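Local coordinates for glutamine amidotransferase type-2 domain-containing protein (Pseudomonas aeruginosa PAO1, PDB 1TE5) that probably acts as a class-II glutamine amidotransferase, a family whose members release ammonia from the amide of glutamine, at residues F94-F105 with A132-R141. Numbering follows the deposited sequence.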
ATOM      1  N   PHE A  94      -3.479   6.396   5.897  1.00 21.94           N
ATOM      2  CA  PHE A  94      -3.500   6.774   4.485  1.00 23.72           C
ATOM      3  C   PHE A  94      -2.093   7.116   3.984  1.00 20.89           C
ATOM      4  O   PHE A  94      -1.275   7.662   4.727  1.00 25.94           O
ATOM      5  CB  PHE A  94      -4.449   7.956   4.259  1.00 24.01           C
ATOM      6  CG  PHE A  94      -5.855   7.690   4.711  1.00 22.68           C
ATOM      7  CD1 PHE A  94      -6.335   8.235   5.895  1.00 24.70           C
ATOM      8  CD2 PHE A  94      -6.701   6.881   3.956  1.00 19.40           C
ATOM      9  CE1 PHE A  94      -7.642   7.972   6.316  1.00 26.09           C
ATOM     10  CE2 PHE A  94      -8.003   6.613   4.367  1.00 25.47           C
ATOM     11  CZ  PHE A  94      -8.473   7.159   5.546  1.00 28.10           C
ATOM     12  N   ILE A  95      -1.820   6.783   2.724  1.00 21.84           N
ATOM     13  CA  ILE A  95      -0.513   7.038   2.117  1.00 21.73           C
ATOM     14  C   ILE A  95      -0.622   7.911   0.869  1.00 21.63           C
ATOM     15  O   ILE A  95      -1.589   7.820   0.112  1.00 21.89           O
ATOM     16  CB  ILE A  95       0.189   5.717   1.719  1.00 23.03           C
ATOM     17  CG1 ILE A  95       0.224   4.753   2.905  1.00 25.33           C
ATOM     18  CG2 ILE A  95       1.607   5.989   1.209  1.00 23.73           C
ATOM     19  CD1 ILE A  95       0.901   3.455   2.589  1.00 26.68           C
ATOM     20  N   ARG A  96       0.390   8.750   0.659  1.00 22.21           N
ATOM     21  CA  ARG A  96       0.457   9.633  -0.501  1.00 28.31           C
ATOM     22  C   ARG A  96       1.876  10.160  -0.629  1.00 29.96           C
ATOM     23  O   ARG A  96       2.489  10.535   0.373  1.00 29.08           O
ATOM     24  CB  ARG A  96      -0.544  10.783  -0.367  1.00 27.06           C
ATOM     25  CG  ARG A  96      -1.347  11.013  -1.634  1.00 33.96           C
ATOM     26  CD  ARG A  96      -2.797  11.400  -1.362  1.00 33.60           C
ATOM     27  NE  ARG A  96      -3.450  10.272  -0.713  1.00 39.61           N
ATOM     28  CZ  ARG A  96      -4.752  10.016  -0.777  1.00 33.86           C
ATOM     29  NH1 ARG A  96      -5.241   8.970  -0.139  1.00 38.12           N
ATOM     30  NH2 ARG A  96      -5.569  10.794  -1.480  1.00 35.35           N
ATOM     31  N   GLU A  97       2.432  10.127  -1.838  1.00 28.51           N
ATOM     32  CA  GLU A  97       3.796  10.619  -2.022  1.00 30.21           C
ATOM     33  C   GLU A  97       3.860  12.112  -2.280  1.00 27.46           C
ATOM     34  O   GLU A  97       3.027  12.673  -2.992  1.00 25.55           O
ATOM     35  CB  GLU A  97       4.547   9.848  -3.119  1.00 33.08           C
ATOM     36  CG  GLU A  97       4.276  10.287  -4.551  1.00 34.64           C
ATOM     37  CD  GLU A  97       5.272  11.314  -5.103  1.00 23.53           C
ATOM     38  OE1 GLU A  97       6.273  11.669  -4.443  1.00 30.66           O
ATOM     39  OE2 GLU A  97       5.032  11.764  -6.231  1.00 25.34           O
ATOM     40  N   LEU A  98       4.844  12.735  -1.648  1.00 24.91           N
ATOM     41  CA  LEU A  98       5.122  14.154  -1.765  1.00 25.80           C
ATOM     42  C   LEU A  98       6.649  14.242  -1.697  1.00 23.59           C
ATOM     43  O   LEU A  98       7.282  13.666  -0.809  1.00 22.11           O
ATOM     44  CB  LEU A  98       4.474  14.943  -0.617  1.00 27.36           C
ATOM     45  CG  LEU A  98       4.343  16.463  -0.795  1.00 29.01           C
ATOM     46  CD1 LEU A  98       3.347  17.021   0.190  1.00 28.59           C
ATOM     47  CD2 LEU A  98       5.681  17.150  -0.638  1.00 30.50           C
ATOM     48  N   GLY A  99       7.242  14.906  -2.680  1.00 23.13           N
ATOM     49  CA  GLY A  99       8.684  15.050  -2.700  1.00 24.37           C
ATOM     50  C   GLY A  99       9.486  13.769  -2.849  1.00 23.98           C
ATOM     51  O   GLY A  99      10.650  13.728  -2.476  1.00 24.84           O
ATOM     52  N   GLY A 100       8.893  12.741  -3.443  1.00 25.58           N
ATOM     53  CA  GLY A 100       9.625  11.498  -3.618  1.00 26.14           C
ATOM     54  C   GLY A 100       9.734  10.668  -2.353  1.00 23.53           C
ATOM     55  O   GLY A 100      10.620   9.817  -2.230  1.00 25.42           O
ATOM     56  N   ARG A 101       8.841  10.937  -1.404  1.00 24.49           N
ATOM     57  CA  ARG A 101       8.780  10.215  -0.135  1.00 25.79           C
ATOM     58  C   ARG A 101       7.323   9.784   0.079  1.00 24.84           C
ATOM     59  O   ARG A 101       6.404  10.506  -0.298  1.00 24.59           O
ATOM     60  CB  ARG A 101       9.193  11.119   1.038  1.00 28.03           C
ATOM     61  CG  ARG A 101      10.482  11.905   0.873  1.00 33.46           C
ATOM     62  CD  ARG A 101      11.697  11.026   0.609  1.00 41.08           C
ATOM     63  NE  ARG A 101      11.931  10.044   1.662  1.00 47.95           N
ATOM     64  CZ  ARG A 101      13.055   9.951   2.364  1.00 47.22           C
ATOM     65  NH1 ARG A 101      13.166   9.015   3.298  1.00 48.37           N
ATOM     66  NH2 ARG A 101      14.062  10.798   2.145  1.00 43.81           N
ATOM     67  N   TYR A 102       7.098   8.590   0.621  1.00 21.76           N
ATOM     68  CA  TYR A 102       5.721   8.165   0.880  1.00 20.28           C
ATOM     69  C   TYR A 102       5.312   8.724   2.232  1.00 20.78           C
ATOM     70  O   TYR A 102       6.011   8.537   3.217  1.00 19.68           O
ATOM     71  CB  TYR A 102       5.591   6.634   0.875  1.00 19.47           C
ATOM     72  CG  TYR A 102       5.666   5.993  -0.500  1.00 20.72           C
ATOM     73  CD1 TYR A 102       6.670   5.070  -0.805  1.00 17.75           C
ATOM     74  CD2 TYR A 102       4.741   6.312  -1.507  1.00 22.14           C
ATOM     75  CE1 TYR A 102       6.757   4.491  -2.063  1.00 16.38           C
ATOM     76  CE2 TYR A 102       4.830   5.735  -2.776  1.00 20.87           C
ATOM     77  CZ  TYR A 102       5.836   4.829  -3.039  1.00 22.92           C
ATOM     78  OH  TYR A 102       5.952   4.276  -4.294  1.00 21.31           O
ATOM     79  N   TRP A 103       4.229   9.478   2.267  1.00 22.20           N
ATOM     80  CA  TRP A 103       3.769  10.035   3.528  1.00 21.58           C
ATOM     81  C   TRP A 103       2.690   9.141   4.104  1.00 18.72           C
ATOM     82  O   TRP A 103       1.821   8.673   3.368  1.00 26.53           O
ATOM     83  CB  TRP A 103       3.220  11.452   3.338  1.00 20.49           C
ATOM     84  CG  TRP A 103       4.277  12.501   3.309  1.00 21.05           C
ATOM     85  CD1 TRP A 103       5.401  12.515   2.530  1.00 25.25           C
ATOM     86  CD2 TRP A 103       4.308  13.711   4.076  1.00 26.31           C
ATOM     87  NE1 TRP A 103       6.127  13.661   2.764  1.00 23.44           N
ATOM     88  CE2 TRP A 103       5.479  14.411   3.709  1.00 25.66           C
ATOM     89  CE3 TRP A 103       3.456  14.276   5.034  1.00 27.77           C
ATOM     90  CZ2 TRP A 103       5.816  15.646   4.261  1.00 23.04           C
ATOM     91  CZ3 TRP A 103       3.793  15.508   5.583  1.00 26.09           C
ATOM     92  CH2 TRP A 103       4.965  16.175   5.194  1.00 27.28           C
ATOM     93  N   THR A 104       2.712   8.953   5.419  1.00 22.11           N
ATOM     94  CA  THR A 104       1.730   8.110   6.102  1.00 20.58           C
ATOM     95  C   THR A 104       0.992   8.964   7.140  1.00 19.60           C
ATOM     96  O   THR A 104       1.609   9.759   7.848  1.00 22.53           O
ATOM     97  CB  THR A 104       2.419   6.879   6.758  1.00 23.00           C
ATOM     98  OG1 THR A 104       2.934   6.007   5.738  1.00 26.93           O
ATOM     99  CG2 THR A 104       1.429   6.094   7.593  1.00 27.66           C
ATOM    100  N   PHE A 105      -0.327   8.818   7.214  1.00 23.84           N
ATOM    101  CA  PHE A 105      -1.145   9.605   8.128  1.00 23.61           C
ATOM    102  C   PHE A 105      -2.195   8.782   8.886  1.00 22.90           C
ATOM    103  O   PHE A 105      -2.895   7.949   8.311  1.00 24.13           O
ATOM    104  CB  PHE A 105      -1.826  10.701   7.308  1.00 24.78           C
ATOM    105  CG  PHE A 105      -2.741  11.609   8.089  1.00 23.61           C
ATOM    106  CD1 PHE A 105      -2.270  12.789   8.643  1.00 25.78           C
ATOM    107  CD2 PHE A 105      -4.103  11.330   8.185  1.00 26.90           C
ATOM    108  CE1 PHE A 105      -3.141  13.681   9.273  1.00 25.95           C
ATOM    109  CE2 PHE A 105      -4.979  12.218   8.817  1.00 31.98           C
ATOM    110  CZ  PHE A 105      -4.494  13.393   9.358  1.00 29.30           C
ATOM    111  N   ALA A 132      -8.493  15.717   5.698  1.00 26.25           N
ATOM    112  CA  ALA A 132      -7.537  16.478   6.489  1.00 24.45           C
ATOM    113  C   ALA A 132      -6.124  16.177   6.021  1.00 25.00           C
ATOM    114  O   ALA A 132      -5.282  17.077   5.976  1.00 23.11           O
ATOM    115  CB  ALA A 132      -7.675  16.141   7.968  1.00 24.63           C
ATOM    116  N   PHE A 133      -5.859  14.907   5.716  1.00 22.65           N
ATOM    117  CA  PHE A 133      -4.539  14.478   5.249  1.00 24.29           C
ATOM    118  C   PHE A 133      -4.148  15.174   3.944  1.00 21.87           C
ATOM    119  O   PHE A 133      -3.034  15.691   3.802  1.00 24.93           O
ATOM    120  CB  PHE A 133      -4.525  12.959   5.031  1.00 21.20           C
ATOM    121  CG  PHE A 133      -3.183  12.409   4.613  1.00 17.44           C
ATOM    122  CD1 PHE A 133      -3.106  11.248   3.850  1.00 19.40           C
ATOM    123  CD2 PHE A 133      -1.997  13.042   4.999  1.00 12.33           C
ATOM    124  CE1 PHE A 133      -1.864  10.712   3.475  1.00 20.14           C
ATOM    125  CE2 PHE A 133      -0.747  12.521   4.632  1.00 18.69           C
ATOM    126  CZ  PHE A 133      -0.682  11.347   3.866  1.00 17.97           C
ATOM    127  N   CYS A 134      -5.042  15.103   2.968  1.00 25.77           N
ATOM    128  CA  CYS A 134      -4.821  15.720   1.678  1.00 25.14           C
ATOM    129  C   CYS A 134      -4.643  17.221   1.811  1.00 27.11           C
ATOM    130  O   CYS A 134      -3.726  17.777   1.222  1.00 27.12           O
ATOM    131  CB  CYS A 134      -5.981  15.414   0.746  1.00 26.29           C
ATOM    132  SG  CYS A 134      -6.099  13.673   0.347  1.00 33.55           S
ATOM    133  N   ASP A 135      -5.509  17.863   2.591  1.00 28.09           N
ATOM    134  CA  ASP A 135      -5.441  19.306   2.792  1.00 28.06           C
ATOM    135  C   ASP A 135      -4.092  19.727   3.361  1.00 28.27           C
ATOM    136  O   ASP A 135      -3.491  20.708   2.899  1.00 29.07           O
ATOM    137  CB  ASP A 135      -6.562  19.778   3.716  1.00 31.53           C
ATOM    138  CG  ASP A 135      -6.635  21.292   3.815  1.00 31.31           C
ATOM    139  OD1 ASP A 135      -7.035  21.946   2.828  1.00 31.56           O
ATOM    140  OD2 ASP A 135      -6.285  21.829   4.882  1.00 28.57           O
ATOM    141  N   LEU A 136      -3.636  18.998   4.377  1.00 27.00           N
ATOM    142  CA  LEU A 136      -2.351  19.276   5.015  1.00 28.97           C
ATOM    143  C   LEU A 136      -1.241  19.115   3.988  1.00 26.70           C
ATOM    144  O   LEU A 136      -0.239  19.830   4.026  1.00 27.88           O
ATOM    145  CB  LEU A 136      -2.114  18.322   6.193  1.00 29.97           C
ATOM    146  CG  LEU A 136      -0.766  18.348   6.925  1.00 32.51           C
ATOM    147  CD1 LEU A 136      -0.982  17.964   8.378  1.00 31.98           C
ATOM    148  CD2 LEU A 136       0.248  17.417   6.260  1.00 32.71           C
ATOM    149  N   LEU A 137      -1.423  18.135   3.103  1.00 28.29           N
ATOM    150  CA  LEU A 137      -0.470  17.841   2.046  1.00 25.82           C
ATOM    151  C   LEU A 137      -0.460  18.957   1.018  1.00 25.96           C
ATOM    152  O   LEU A 137       0.580  19.250   0.434  1.00 23.24           O
ATOM    153  CB  LEU A 137      -0.812  16.500   1.377  1.00 22.22           C
ATOM    154  CG  LEU A 137      -0.379  15.226   2.106  1.00 24.55           C
ATOM    155  CD1 LEU A 137      -0.904  14.021   1.378  1.00 20.59           C
ATOM    156  CD2 LEU A 137       1.130  15.160   2.204  1.00 22.85           C
ATOM    157  N   ASN A 138      -1.617  19.568   0.796  1.00 26.51           N
ATOM    158  CA  ASN A 138      -1.756  20.659  -0.165  1.00 29.71           C
ATOM    159  C   ASN A 138      -1.077  21.926   0.324  1.00 27.12           C
ATOM    160  O   ASN A 138      -0.561  22.711  -0.469  1.00 29.99           O
ATOM    161  CB  ASN A 138      -3.228  20.944  -0.455  1.00 29.68           C
ATOM    162  CG  ASN A 138      -3.883  19.852  -1.273  1.00 32.15           C
ATOM    163  OD1 ASN A 138      -5.110  19.773  -1.353  1.00 37.15           O
ATOM    164  ND2 ASN A 138      -3.071  19.020  -1.909  1.00 27.26           N
ATOM    165  N   ARG A 139      -1.110  22.128   1.638  1.00 27.42           N
ATOM    166  CA  ARG A 139      -0.493  23.287   2.265  1.00 29.53           C
ATOM    167  C   ARG A 139       1.019  23.158   2.249  1.00 29.27           C
ATOM    168  O   ARG A 139       1.734  24.157   2.181  1.00 31.39           O
ATOM    169  CB  ARG A 139      -0.960  23.409   3.708  1.00 28.83           C
ATOM    170  CG  ARG A 139      -2.449  23.564   3.865  1.00 32.23           C
ATOM    171  CD  ARG A 139      -2.802  23.500   5.326  1.00 34.99           C
ATOM    172  NE  ARG A 139      -4.209  23.775   5.560  1.00 40.79           N
ATOM    173  CZ  ARG A 139      -4.656  24.554   6.538  1.00 44.01           C
ATOM    174  NH1 ARG A 139      -5.961  24.752   6.683  1.00 45.65           N
ATOM    175  NH2 ARG A 139      -3.797  25.133   7.371  1.00 45.68           N
ATOM    176  N   VAL A 140       1.501  21.933   2.420  1.00 28.10           N
ATOM    177  CA  VAL A 140       2.939  21.674   2.406  1.00 27.66           C
ATOM    178  C   VAL A 140       3.454  21.793   0.975  1.00 28.20           C
ATOM    179  O   VAL A 140       4.528  22.342   0.752  1.00 25.70           O
ATOM    180  CB  VAL A 140       3.291  20.259   2.987  1.00 25.33           C
ATOM    181  CG1 VAL A 140       4.768  19.948   2.828  1.00 23.76           C
ATOM    182  CG2 VAL A 140       2.940  20.196   4.452  1.00 26.93           C
ATOM    183  N   ARG A 141       2.690  21.280   0.013  1.00 29.91           N
ATOM    184  CA  ARG A 141       3.082  21.332  -1.390  1.00 33.55           C
ATOM    185  C   ARG A 141       3.059  22.768  -1.932  1.00 35.02           C
ATOM    186  O   ARG A 141       3.912  23.145  -2.738  1.00 33.65           O
ATOM    187  CB  ARG A 141       2.192  20.402  -2.239  1.00 36.81           C
ATOM    188  CG  ARG A 141       2.484  20.440  -3.747  1.00 45.29           C
ATOM    189  CD  ARG A 141       2.844  19.074  -4.352  1.00 55.42           C
ATOM    190  NE  ARG A 141       4.053  19.041  -5.179  1.00 63.86           N
ATOM    191  CZ  ARG A 141       5.044  18.151  -5.055  1.00 68.91           C
ATOM    192  NH1 ARG A 141       6.098  18.209  -5.861  1.00 71.86           N
ATOM    193  NH2 ARG A 141       4.995  17.206  -4.123  1.00 71.94           N
TER
HETATM  194  O   HOH W   1       5.939  14.706  -5.433  1.00 33.30           O
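F105 and F133 lie with their ring planes at 9° but slid apart, the centroids separated by 4.8 Å, so each ring receives the other's CB. F105 CB sits 3.3 Å from the F133 ring centroid, over its centre. F133 reaches the hairpin because chi1 (-177°) extends the ring away from the backbone N; its CE1 comes within 3.3 Å of F94 O, and its edge faces W103 CB in plane. L137 CD1 of the same helix sits over the opposite face, toward its rim. L137 CD2 then meets L98 CD1 at 3.5 Å and W103 CE3 at 3.8 Å. Nearby, R96 NH2 approaches C134 SG to 3.5 Å.

This seam joins helix 128-143 to an antiparallel beta hairpin, strands 94-98 and 101-108, closed by a type I' turn from L98 to R101. The hairpin forms one edge of a six-stranded antiparallel sheet, with 94-98 outermost within the chain; the axis of 132-141 runs 20° from that of 94-98, N-to-C directions alike. At the turn, L98 CG lies 3.5 Å from R141 NH2, and one water accepts from G99 N and, weakly, from that NH2. Further out, the R96 guanidinium is held by its NE bond to I95 O and an NH1 salt bridge to E130; W179 meets W103 edge-to-face.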